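Local coordinates for protein Succinylglutamatedesuccinylase/aspartoacylase (Rhodobacter sphaeroides 2.4.1, PDB 3CDX) that probably acts as a metal-dependent hydrolase of the succinylglutamate desuccinylase/aspartoacylase family, cleaving amide or ester bonds, and here carries a calcium ion in its metal site, at residues 163-166 against 171-174; 184-189 against 335-340; 201-204 against 209-212; 73-78 against 228-233; 137-142 against 197-202. All blocks are in the same frame, centred on the assembly; numbering follows the deposited sequence.

Contact 1. Residues 163-166 against 171-174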
# COMPACT_ATOMS: atom_id res chain seq x y z
N MET A 163 5.79 -36.64 -6.14
CA MET A 163 6.37 -36.80 -7.46
C MET A 163 5.19 -36.86 -8.43
O MET A 163 4.08 -37.24 -8.03
CB MET A 163 7.22 -38.09 -7.55
CG MET A 163 6.57 -39.32 -6.95
SD MET A 163 7.48 -40.89 -7.09
CE MET A 163 7.15 -41.05 -8.83
N HIS A 164 5.41 -36.46 -9.68
CA HIS A 164 4.41 -36.70 -10.73
C HIS A 164 4.45 -38.15 -11.19
O HIS A 164 5.41 -38.88 -10.90
CB HIS A 164 4.61 -35.75 -11.90
CG HIS A 164 4.52 -34.32 -11.51
ND1 HIS A 164 5.53 -33.42 -11.75
CD2 HIS A 164 3.56 -33.64 -10.84
CE1 HIS A 164 5.19 -32.24 -11.28
NE2 HIS A 164 4.00 -32.35 -10.71
N TYR A 165 3.41 -38.57 -11.89
CA TYR A 165 3.45 -39.86 -12.54
C TYR A 165 4.30 -39.63 -13.79
O TYR A 165 4.10 -38.66 -14.54
CB TYR A 165 2.04 -40.33 -12.92
CG TYR A 165 1.99 -41.74 -13.47
CD1 TYR A 165 2.03 -42.84 -12.61
CD2 TYR A 165 1.89 -41.98 -14.85
CE1 TYR A 165 1.97 -44.13 -13.09
CE2 TYR A 165 1.84 -43.29 -15.34
CZ TYR A 165 1.88 -44.35 -14.44
OH TYR A 165 1.84 -45.66 -14.87
N LEU A 166 5.30 -40.48 -13.97
CA LEU A 166 6.18 -40.37 -15.10
C LEU A 166 5.76 -41.44 -16.09
O LEU A 166 5.65 -42.61 -15.72
CB LEU A 166 7.64 -40.52 -14.65
CG LEU A 166 8.05 -39.50 -13.56
CD1 LEU A 166 9.35 -39.89 -12.90
CD2 LEU A 166 8.12 -38.05 -14.08
N LEU A 171 12.21 -44.62 -15.17
CA LEU A 171 12.38 -43.41 -14.42
C LEU A 171 11.41 -43.44 -13.23
O LEU A 171 11.76 -42.99 -12.14
CB LEU A 171 12.15 -42.19 -15.32
CG LEU A 171 12.37 -40.78 -14.73
CD1 LEU A 171 13.74 -40.59 -14.04
CD2 LEU A 171 12.12 -39.73 -15.79
N ARG A 172 10.23 -44.00 -13.44
CA ARG A 172 9.20 -44.07 -12.43
C ARG A 172 9.67 -44.94 -11.28
O ARG A 172 9.55 -44.57 -10.11
CB ARG A 172 7.90 -44.63 -13.01
CG ARG A 172 6.71 -44.40 -12.08
CD ARG A 172 5.40 -44.60 -12.79
NE ARG A 172 5.22 -45.98 -13.21
CZ ARG A 172 4.96 -46.34 -14.46
NH1 ARG A 172 4.84 -45.41 -15.41
NH2 ARG A 172 4.80 -47.62 -14.76
N ALA A 173 10.26 -46.09 -11.64
CA ALA A 173 10.85 -46.99 -10.66
C ALA A 173 11.97 -46.31 -9.91
O ALA A 173 12.13 -46.46 -8.69
CB ALA A 173 11.38 -48.25 -11.35
N ARG A 174 12.79 -45.58 -10.66
CA ARG A 174 13.94 -44.91 -10.07
C ARG A 174 13.51 -43.81 -9.10
O ARG A 174 14.11 -43.63 -8.05
CB ARG A 174 14.80 -44.33 -11.17
CG ARG A 174 16.21 -44.22 -10.70
CD ARG A 174 17.15 -43.68 -11.74
NE ARG A 174 18.37 -43.26 -11.06
CZ ARG A 174 19.22 -42.36 -11.53
NH1 ARG A 174 18.98 -41.78 -12.72
NH2 ARG A 174 20.29 -42.02 -10.82
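Arg172 and Leu166 make the hydrogen bond of this contact. NH1 of Arg172 donates to the backbone O of Leu166 over 2.9 Å (N-H...O angle 148°), arriving nearly in line with the carbonyl, and the oxygen lies near the guanidinium plane, so the arginine spends an edge N-H on it. The arginine side chain leaves its helix with CG anti to the backbone N, and a bend at chi3 (66°) turns the guanidinium back toward the loop.

The flat groups meet differently. The ring of Tyr165 and the guanidinium of Arg172 lie nearly parallel, 8° apart, but displaced: Tyr165 OH stands 3.0 Å above the guanidinium plane, offset toward its rim. Although OH comes within 3.1 Å of NH1, the angle is too poor for a hydrogen bond. Lower down, Arg172 CD lies above the ring plane, over its corner at Tyr165 CE1, 3.5 Å away.

The apolar contact is between leucines, with Leu166 CD1 set 3.6 Å from Leu171 CG. Met163, deeper in, approaches the helix more distantly through CE.

Asp342, the last modelled residue, completes the cluster, forming a salt bridge with Arg172 NH2 and accepting a weak hydrogen bond from Tyr165. A leucine in place of Arg172 would probably leave the Leu166 carbonyl and the Asp342 carboxylate without their mate and remove the flat group that lies against the Tyr165 ring. One guanidinium thus serves a carbonyl at one nitrogen and a carboxylate at another, tying the loop after strand 160-163 and the end of the modelled chain to the first turn of helix 169-182.

Contact 2. Residues 184-189 against 335-340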
# COMPACT_ATOMS: atom_id res chain seq x y z
N ALA A 184 9.41 -40.81 4.19
CA ALA A 184 8.32 -40.08 4.84
C ALA A 184 7.15 -41.06 4.97
O ALA A 184 7.08 -42.05 4.23
CB ALA A 184 7.93 -38.85 4.04
N PRO A 185 6.22 -40.82 5.91
CA PRO A 185 5.14 -41.82 6.02
C PRO A 185 4.41 -42.08 4.72
O PRO A 185 4.01 -43.22 4.49
CB PRO A 185 4.18 -41.20 7.05
CG PRO A 185 4.98 -40.22 7.80
CD PRO A 185 6.12 -39.75 6.92
N HIS A 186 4.21 -41.03 3.90
CA HIS A 186 3.55 -41.18 2.61
C HIS A 186 4.31 -40.54 1.48
O HIS A 186 4.97 -39.52 1.66
CB HIS A 186 2.18 -40.55 2.63
CG HIS A 186 1.24 -41.18 3.60
ND1 HIS A 186 1.02 -40.66 4.85
CD2 HIS A 186 0.48 -42.30 3.51
CE1 HIS A 186 0.16 -41.44 5.50
NE2 HIS A 186 -0.18 -42.44 4.70
N ASN A 187 4.23 -41.16 0.30
CA ASN A 187 4.74 -40.60 -0.93
C ASN A 187 3.56 -40.47 -1.81
O ASN A 187 2.82 -41.45 -1.97
CB ASN A 187 5.78 -41.51 -1.58
CG ASN A 187 6.20 -41.00 -2.93
OD1 ASN A 187 6.68 -39.88 -3.04
ND2 ASN A 187 6.05 -41.82 -3.96
N VAL A 188 3.34 -39.26 -2.33
CA VAL A 188 2.18 -38.96 -3.15
C VAL A 188 2.54 -38.70 -4.63
O VAL A 188 3.30 -37.79 -4.94
CB VAL A 188 1.38 -37.73 -2.58
CG1 VAL A 188 0.05 -37.60 -3.25
CG2 VAL A 188 1.20 -37.87 -1.06
N VAL A 189 1.98 -39.53 -5.52
CA VAL A 189 2.10 -39.37 -6.98
C VAL A 189 0.87 -38.61 -7.46
O VAL A 189 -0.27 -39.01 -7.15
CB VAL A 189 2.23 -40.76 -7.67
CG1 VAL A 189 2.57 -40.63 -9.17
CG2 VAL A 189 3.30 -41.58 -6.97
N VAL A 335 -7.80 -32.12 0.15
CA VAL A 335 -7.39 -32.95 -0.95
C VAL A 335 -7.14 -34.31 -0.32
O VAL A 335 -6.34 -34.44 0.63
CB VAL A 335 -6.11 -32.44 -1.61
CG1 VAL A 335 -5.76 -33.33 -2.84
CG2 VAL A 335 -6.26 -30.97 -2.01
N VAL A 336 -7.83 -35.32 -0.86
CA VAL A 336 -7.75 -36.71 -0.36
C VAL A 336 -6.83 -37.55 -1.25
O VAL A 336 -6.92 -37.50 -2.50
CB VAL A 336 -9.19 -37.30 -0.26
CG1 VAL A 336 -9.20 -38.75 0.25
CG2 VAL A 336 -10.05 -36.39 0.63
N MET A 337 -5.93 -38.30 -0.62
CA MET A 337 -5.04 -39.21 -1.31
C MET A 337 -5.57 -40.63 -1.08
O MET A 337 -6.27 -40.83 -0.12
CB MET A 337 -3.59 -39.07 -0.84
CG MET A 337 -3.29 -39.38 0.63
SD MET A 337 -1.58 -38.98 1.12
CE MET A 337 -1.80 -39.40 2.83
N GLU A 338 -5.26 -41.57 -1.98
CA GLU A 338 -5.73 -42.97 -1.94
C GLU A 338 -4.51 -43.84 -2.21
O GLU A 338 -3.51 -43.33 -2.72
CB GLU A 338 -6.84 -43.21 -3.00
CG GLU A 338 -6.41 -43.05 -4.49
CD GLU A 338 -7.57 -43.02 -5.51
OE1 GLU A 338 -8.66 -43.60 -5.25
OE2 GLU A 338 -7.39 -42.43 -6.63
N ASP A 339 -4.57 -45.13 -1.84
CA ASP A 339 -3.48 -46.09 -2.09
C ASP A 339 -3.07 -46.02 -3.54
O ASP A 339 -3.93 -45.89 -4.44
CB ASP A 339 -3.91 -47.54 -1.80
CG ASP A 339 -4.02 -47.84 -0.30
OD1 ASP A 339 -3.48 -47.06 0.52
OD2 ASP A 339 -4.62 -48.88 0.05
N TYR A 340 -1.76 -46.11 -3.76
CA TYR A 340 -1.16 -46.06 -5.08
C TYR A 340 -1.45 -47.32 -5.90
O TYR A 340 -1.29 -48.43 -5.41
CB TYR A 340 0.35 -45.92 -4.96
CG TYR A 340 1.07 -45.84 -6.29
CD1 TYR A 340 0.99 -44.69 -7.09
CD2 TYR A 340 1.84 -46.92 -6.75
CE1 TYR A 340 1.66 -44.62 -8.33
CE2 TYR A 340 2.51 -46.85 -7.99
CZ TYR A 340 2.42 -45.70 -8.77
OH TYR A 340 3.08 -45.64 -9.97
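Met337 puts its methyl squarely on the imidazole of His186: CE sits 3.6 Å from the ring centroid and only 9° off the ring normal, a CH-pi contact in which the two side chains cross at about a right angle. The sulfur lies farther off and oblique to the ring, and its nearer neighbour is Val188, whose CG2 is 3.7 Å from Met337 SD. A second contact lies nearer the end of the chain, where Val189 CG2 packs obliquely on Tyr340, 3.7 Å from CE1. No hydrogen bond crosses the interface.

Met337 gets there with CG in the crowded position between backbone N and carbonyl carbon (chi1 63°) and the rest of its chain fully extended, which carries the methyl out to the histidine. Ile317 and Trp319 of strand 316-322 back the methionine, while Met261 and Ile317 also touch His186. A serine in place of His186 would probably take away the face that receives the methyl and leave the methyl of Met337 less firmly held.

Asn187, next to His186 in the strand, is held by hydrogen bonds to Thr161 and His260. The touching parts, 186-189 and 337-340, run 78° apart and are not paired. Strand 186-189 lies parallel to both 160-163 and 259-271, while 332-339 runs antiparallel to 259-271 and 316-322; helix 169-182 covers Asn187.

Contact 3. Residues 201-204 against 209-212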
# COMPACT_ATOMS: atom_id res chain seq x y z
N SER A 201 9.02 -29.12 -12.37
CA SER A 201 8.78 -29.35 -13.80
C SER A 201 10.05 -29.10 -14.62
O SER A 201 10.25 -29.73 -15.66
CB SER A 201 7.59 -28.54 -14.33
OG SER A 201 7.90 -27.17 -14.43
N CYS A 202 10.92 -28.22 -14.13
CA CYS A 202 12.24 -28.01 -14.72
C CYS A 202 13.13 -29.22 -14.54
O CYS A 202 13.75 -29.68 -15.49
CB CYS A 202 12.94 -26.81 -14.10
SG CYS A 202 12.25 -25.29 -14.63
N VAL A 203 13.20 -29.73 -13.31
CA VAL A 203 13.97 -30.93 -13.00
C VAL A 203 13.52 -32.08 -13.91
O VAL A 203 14.35 -32.81 -14.47
CB VAL A 203 13.82 -31.35 -11.51
CG1 VAL A 203 14.66 -32.63 -11.22
CG2 VAL A 203 14.18 -30.18 -10.50
N GLU A 204 12.20 -32.21 -14.04
CA GLU A 204 11.58 -33.26 -14.85
C GLU A 204 11.90 -33.07 -16.33
O GLU A 204 12.32 -34.01 -16.99
CB GLU A 204 10.08 -33.38 -14.57
CG GLU A 204 9.81 -34.36 -13.38
CD GLU A 204 8.49 -34.09 -12.63
OE1 GLU A 204 7.69 -33.30 -13.14
OE2 GLU A 204 8.27 -34.69 -11.52
N VAL A 209 16.14 -37.06 -11.71
CA VAL A 209 15.22 -37.59 -10.69
C VAL A 209 14.76 -36.45 -9.76
O VAL A 209 15.57 -35.74 -9.20
CB VAL A 209 15.85 -38.72 -9.87
CG1 VAL A 209 14.92 -39.16 -8.79
CG2 VAL A 209 16.21 -39.93 -10.80
N SER A 210 13.45 -36.27 -9.64
CA SER A 210 12.90 -35.14 -8.91
C SER A 210 11.94 -35.64 -7.81
O SER A 210 10.97 -36.36 -8.09
CB SER A 210 12.17 -34.25 -9.92
OG SER A 210 11.29 -33.32 -9.32
N LEU A 211 12.24 -35.25 -6.56
CA LEU A 211 11.33 -35.41 -5.43
C LEU A 211 10.87 -34.05 -4.92
O LEU A 211 11.65 -33.11 -4.87
CB LEU A 211 12.03 -36.14 -4.28
CG LEU A 211 12.23 -37.65 -4.35
CD1 LEU A 211 12.86 -38.15 -3.00
CD2 LEU A 211 10.89 -38.37 -4.65
N GLY A 212 9.61 -33.96 -4.52
CA GLY A 212 9.12 -32.82 -3.76
C GLY A 212 8.88 -33.32 -2.35
O GLY A 212 8.90 -34.54 -2.13
O HOH W 1 8.34 -33.96 -8.93
O HOH W 2 9.21 -36.95 -10.09
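Val203 and Ser210 mark the closest approach of the two backbones, their CA atoms 6.0 Å apart, where helix 199-205 passes over the start of strand 209-214. A few loop residues join the two, and no direct hydrogen bond links the segments.

The side chain of Val203 points at the strand, its CG1 anti to the backbone N (chi1 180°). CG1 comes to 3.2 Å from Ser210 CB, tighter than ordinary van der Waals contact, a value that may owe something to coordinate error. The same methyl lies 3.8 Å from Val209 O.

Glu204 reaches Ser210 through water. One carboxylate oxygen, OE2, receives a hydrogen bond from each of two waters. The first, 2.7 Å from OE2, also bonds to Ser210 OG; the second, 2.8 Å from OE2, donates on to Ser210 O at 2.7 Å. The other oxygen, OE1, is hydrogen-bonded to His164 ND1, so the carboxylate ties the helix to the loop after strand 160-163 as well.

Strand 209-214 is a central one, parallel to 144-148 and antiparallel to 160-163. A helix laid on central strands of this kind is consistent with the alpha/beta catalytic domain of the zinc exopeptidase clan, and Ser210 lies about 13 Å, by its side chain, from the bound calcium.

Contact 4. Residues 73-78 against 228-233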
# COMPACT_ATOMS: atom_id res chain seq x y z
N ILE A 73 17.99 -28.23 5.53
CA ILE A 73 19.12 -28.03 4.60
C ILE A 73 20.24 -27.13 5.17
O ILE A 73 21.40 -27.40 4.94
CB ILE A 73 18.63 -27.58 3.20
CG1 ILE A 73 17.73 -28.65 2.58
CG2 ILE A 73 19.77 -27.31 2.24
CD1 ILE A 73 17.03 -28.18 1.29
N SER A 74 19.89 -26.05 5.85
CA SER A 74 20.92 -25.20 6.43
C SER A 74 21.66 -25.91 7.54
O SER A 74 22.88 -25.72 7.73
CB SER A 74 20.35 -23.85 6.90
OG SER A 74 19.57 -23.99 8.07
N ASP A 75 20.93 -26.72 8.31
CA ASP A 75 21.56 -27.57 9.32
C ASP A 75 22.57 -28.55 8.69
O ASP A 75 23.70 -28.67 9.16
CB ASP A 75 20.46 -28.31 10.12
CG ASP A 75 21.03 -29.27 11.17
OD1 ASP A 75 21.59 -28.78 12.17
OD2 ASP A 75 20.89 -30.52 10.99
N LEU A 76 22.18 -29.23 7.60
CA LEU A 76 23.06 -30.21 6.96
C LEU A 76 24.24 -29.49 6.36
O LEU A 76 25.40 -29.96 6.44
CB LEU A 76 22.33 -31.07 5.91
CG LEU A 76 23.15 -32.16 5.19
CD1 LEU A 76 23.79 -33.17 6.19
CD2 LEU A 76 22.33 -32.87 4.10
N ALA A 77 23.97 -28.29 5.81
CA ALA A 77 25.00 -27.50 5.16
C ALA A 77 26.09 -27.09 6.13
O ALA A 77 27.26 -26.98 5.76
CB ALA A 77 24.38 -26.25 4.43
N ARG A 78 25.70 -26.83 7.38
CA ARG A 78 26.66 -26.41 8.39
C ARG A 78 27.55 -27.57 8.89
O ARG A 78 28.71 -27.34 9.25
CB ARG A 78 25.93 -25.74 9.58
CG ARG A 78 26.85 -25.11 10.62
CD ARG A 78 26.08 -24.32 11.71
NE ARG A 78 25.04 -25.12 12.35
CZ ARG A 78 25.27 -25.94 13.37
NH1 ARG A 78 26.49 -26.08 13.85
NH2 ARG A 78 24.27 -26.65 13.89
N ILE A 228 11.32 -35.54 9.97
CA ILE A 228 11.21 -36.37 8.77
C ILE A 228 12.06 -35.80 7.63
O ILE A 228 12.74 -36.55 6.91
CB ILE A 228 9.72 -36.59 8.40
CG1 ILE A 228 9.06 -37.55 9.41
CG2 ILE A 228 9.53 -37.03 6.93
CD1 ILE A 228 9.49 -39.04 9.31
N GLY A 229 12.06 -34.48 7.50
CA GLY A 229 12.89 -33.81 6.50
C GLY A 229 14.38 -33.94 6.74
O GLY A 229 15.13 -34.22 5.81
N LYS A 230 14.84 -33.73 7.96
CA LYS A 230 16.25 -33.91 8.29
C LYS A 230 16.73 -35.35 7.99
O LYS A 230 17.76 -35.57 7.33
CB LYS A 230 16.51 -33.62 9.77
CG LYS A 230 16.58 -32.13 10.20
CD LYS A 230 17.01 -32.00 11.70
CE LYS A 230 17.48 -30.58 12.02
NZ LYS A 230 18.04 -30.37 13.40
N ARG A 231 15.99 -36.34 8.50
CA ARG A 231 16.30 -37.76 8.18
C ARG A 231 16.21 -38.04 6.66
O ARG A 231 17.02 -38.76 6.12
CB ARG A 231 15.40 -38.69 8.99
CG ARG A 231 15.77 -40.19 8.90
CD ARG A 231 14.79 -41.08 9.61
NE ARG A 231 13.54 -41.25 8.88
CZ ARG A 231 12.56 -42.06 9.25
NH1 ARG A 231 12.69 -42.81 10.33
NH2 ARG A 231 11.48 -42.17 8.52
N GLY A 232 15.21 -37.49 5.98
CA GLY A 232 14.97 -37.85 4.58
C GLY A 232 16.11 -37.46 3.67
O GLY A 232 16.41 -38.17 2.70
N ILE A 233 16.73 -36.31 3.94
CA ILE A 233 17.81 -35.86 3.10
C ILE A 233 19.10 -36.66 3.31
O ILE A 233 19.81 -36.92 2.34
CB ILE A 233 18.04 -34.30 3.12
CG1 ILE A 233 18.46 -33.77 4.50
CG2 ILE A 233 16.75 -33.59 2.61
CD1 ILE A 233 18.72 -32.22 4.52
O HOH W 3 20.11 -32.08 13.60
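The carboxylate of Asp75 is the flat group that bridges the two helices, and Lys230 comes to it from above: both CE and NZ lie over one face. OD2 is 3.7 Å from Lys230 NZ, a long salt bridge, with CE alongside at 3.6 Å from OD2. A water closes the gap, donating to OD2 (3.1 Å) and accepting from Lys230 NZ (2.7 Å). Past OD1 lie the arginines: Arg79 NE forms a salt bridge with it, and Arg78 NH2 stands at a long 3.8 Å.

Deeper in, Ile233 holds CG1 between backbone N and carbonyl carbon (chi1 64°), which sends CD1 across to the other helix. There it meets Leu76 CD2 tip to tip at 3.7 Å and lies 4.2 Å from Ile73 CG1, crossing that side chain at about a right angle. Leu58 of strand 55-60 touches all three.

The axes of 73-78 and 228-233 pass 10.2 Å apart, crossing at -47°. Asp75, Arg78 and Lys230 form a salt-bridge network outside the pair's buried aliphatic side, which packs on strand 55-60. The lysine's tie probably runs largely through the water, and Arg79 likely gives most of the charge compensation, with weaker help from Arg78 and Lys230.

Contact 5. Residues 137-142 against 197-202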
# COMPACT_ATOMS: atom_id res chain seq x y z
N VAL A 137 21.73 -22.57 -14.24
CA VAL A 137 23.08 -22.60 -13.69
C VAL A 137 23.24 -23.72 -12.66
O VAL A 137 24.22 -24.46 -12.68
CB VAL A 137 23.45 -21.24 -13.04
CG1 VAL A 137 24.85 -21.27 -12.40
CG2 VAL A 137 23.33 -20.08 -14.09
N ILE A 138 22.29 -23.83 -11.74
CA ILE A 138 22.47 -24.79 -10.63
C ILE A 138 21.95 -26.17 -11.05
O ILE A 138 22.67 -27.16 -10.98
CB ILE A 138 21.77 -24.26 -9.31
CG1 ILE A 138 22.40 -22.93 -8.87
CG2 ILE A 138 21.81 -25.31 -8.22
CD1 ILE A 138 23.95 -22.96 -8.54
N LEU A 139 20.70 -26.21 -11.50
CA LEU A 139 20.02 -27.50 -11.81
C LEU A 139 20.73 -28.49 -12.78
O LEU A 139 20.73 -29.69 -12.50
CB LEU A 139 18.57 -27.25 -12.22
CG LEU A 139 17.71 -28.46 -12.54
CD1 LEU A 139 17.79 -29.45 -11.33
CD2 LEU A 139 16.27 -28.05 -12.91
N PRO A 140 21.36 -28.00 -13.87
CA PRO A 140 22.05 -28.97 -14.76
C PRO A 140 23.16 -29.78 -14.08
O PRO A 140 23.60 -30.78 -14.62
CB PRO A 140 22.64 -28.07 -15.88
CG PRO A 140 21.73 -26.83 -15.86
CD PRO A 140 21.47 -26.62 -14.40
N MET A 141 23.68 -29.33 -12.94
CA MET A 141 24.76 -30.09 -12.26
C MET A 141 24.25 -31.36 -11.54
O MET A 141 25.03 -32.20 -11.15
CB MET A 141 25.49 -29.20 -11.26
CG MET A 141 26.51 -28.20 -11.89
SD MET A 141 27.35 -27.19 -10.65
CE MET A 141 26.08 -26.05 -10.10
N ALA A 142 22.93 -31.50 -11.38
CA ALA A 142 22.34 -32.54 -10.53
C ALA A 142 21.99 -33.83 -11.22
O ALA A 142 21.52 -33.83 -12.35
CB ALA A 142 21.09 -32.02 -9.82
N SER A 197 5.24 -24.71 -14.56
CA SER A 197 6.16 -23.59 -14.38
C SER A 197 6.77 -23.66 -13.00
O SER A 197 7.33 -22.65 -12.48
CB SER A 197 5.40 -22.28 -14.60
OG SER A 197 4.13 -22.36 -13.96
N THR A 198 6.66 -24.83 -12.38
CA THR A 198 7.31 -25.05 -11.09
C THR A 198 8.78 -25.41 -11.28
O THR A 198 9.21 -25.80 -12.38
CB THR A 198 6.66 -26.20 -10.31
OG1 THR A 198 6.86 -27.41 -11.05
CG2 THR A 198 5.15 -25.95 -10.06
N PHE A 199 9.54 -25.32 -10.21
CA PHE A 199 10.92 -25.84 -10.26
C PHE A 199 10.97 -27.34 -10.56
O PHE A 199 11.81 -27.78 -11.34
CB PHE A 199 11.65 -25.56 -8.97
CG PHE A 199 13.07 -26.05 -8.96
CD1 PHE A 199 14.02 -25.53 -9.84
CD2 PHE A 199 13.48 -27.01 -8.03
CE1 PHE A 199 15.36 -25.96 -9.80
CE2 PHE A 199 14.80 -27.46 -7.98
CZ PHE A 199 15.74 -26.92 -8.86
N THR A 200 10.09 -28.12 -9.95
CA THR A 200 10.09 -29.58 -10.20
C THR A 200 9.88 -29.89 -11.69
O THR A 200 10.54 -30.77 -12.23
CB THR A 200 9.10 -30.37 -9.27
OG1 THR A 200 7.76 -29.89 -9.41
CG2 THR A 200 9.49 -30.22 -7.80
N SER A 201 9.02 -29.12 -12.37
CA SER A 201 8.78 -29.35 -13.80
C SER A 201 10.05 -29.10 -14.62
O SER A 201 10.25 -29.73 -15.66
CB SER A 201 7.59 -28.54 -14.33
OG SER A 201 7.90 -27.17 -14.43
N CYS A 202 10.92 -28.22 -14.13
CA CYS A 202 12.24 -28.01 -14.72
C CYS A 202 13.13 -29.22 -14.54
O CYS A 202 13.75 -29.68 -15.49
CB CYS A 202 12.94 -26.81 -14.10
SG CYS A 202 12.25 -25.29 -14.63
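Leu139 and Phe199 both set CG anti to the backbone N (chi1 -178° and -179°), and their side chains come at each other from opposite directions. For Leu139 this sends both methyls from the 3-10 segment 139-141 toward helix 199-205; for Phe199 it swings the ring off the first turn of that helix to meet them.

CD2 of Leu139 does most of the touching. It lies 3.7 Å from Cys202 CB and equally 3.7 Å from the backbone C of Cys202, so it rests on the helix surface itself as well as on a side chain. The same methyl is 3.9 Å from Phe199 CE1, approaching the ring obliquely, while Leu139 CD1 stands 4.1 Å from Phe199 CZ. No polar bond crosses the interface.

Helix 199-205 begins here with Thr198 as its N-cap. Thr198 OG1 accepts from Ser201 N at 3.1 Å, with an N-H...O angle of 155°, and Ser201 OG donates back to Thr198 O at 2.8 Å, tilted out of the carbonyl plane. Asn115 OD1 accepts from the backbone N of Phe199, so the first turn is pinned from outside as well.

On the other side, hydrogen bonds from Met141 N to Ile138 O and from Ala142 N to Leu139 O close the 3-10 segment. Leu57 of strand 55-60 packs against Leu139. The Phe199 side chain, whose ring also meets Phe118, lies toward the metal site, about 6 Å from the side chain of the calcium ligand His149 and about 9 Å from the ion.

Contacts 3 and 5 share helix 199-205 and press on it from different sides: the Leu139 methyl reaches Val203, and Ser210 touches Thr200. Contact 3 joins contact 1 through the Glu204 to His164 hydrogen bond, and contact 1 meets contact 2 where Met163 N bonds to Val188 O and Tyr165 packs on Tyr340. Contact 4 stands apart on its own helix pair and touches only contact 2, through Ala184 and Ile228. Contacts 2, 3, 4 and 5 are buried, contact 1 only partly. Contact 5 is wholly apolar and contact 2 adds a CH-pi contact, neither with a hydrogen bond across it; 1, 3 and 4 add charge: direct in 1, through waters in 3, mixed in 4.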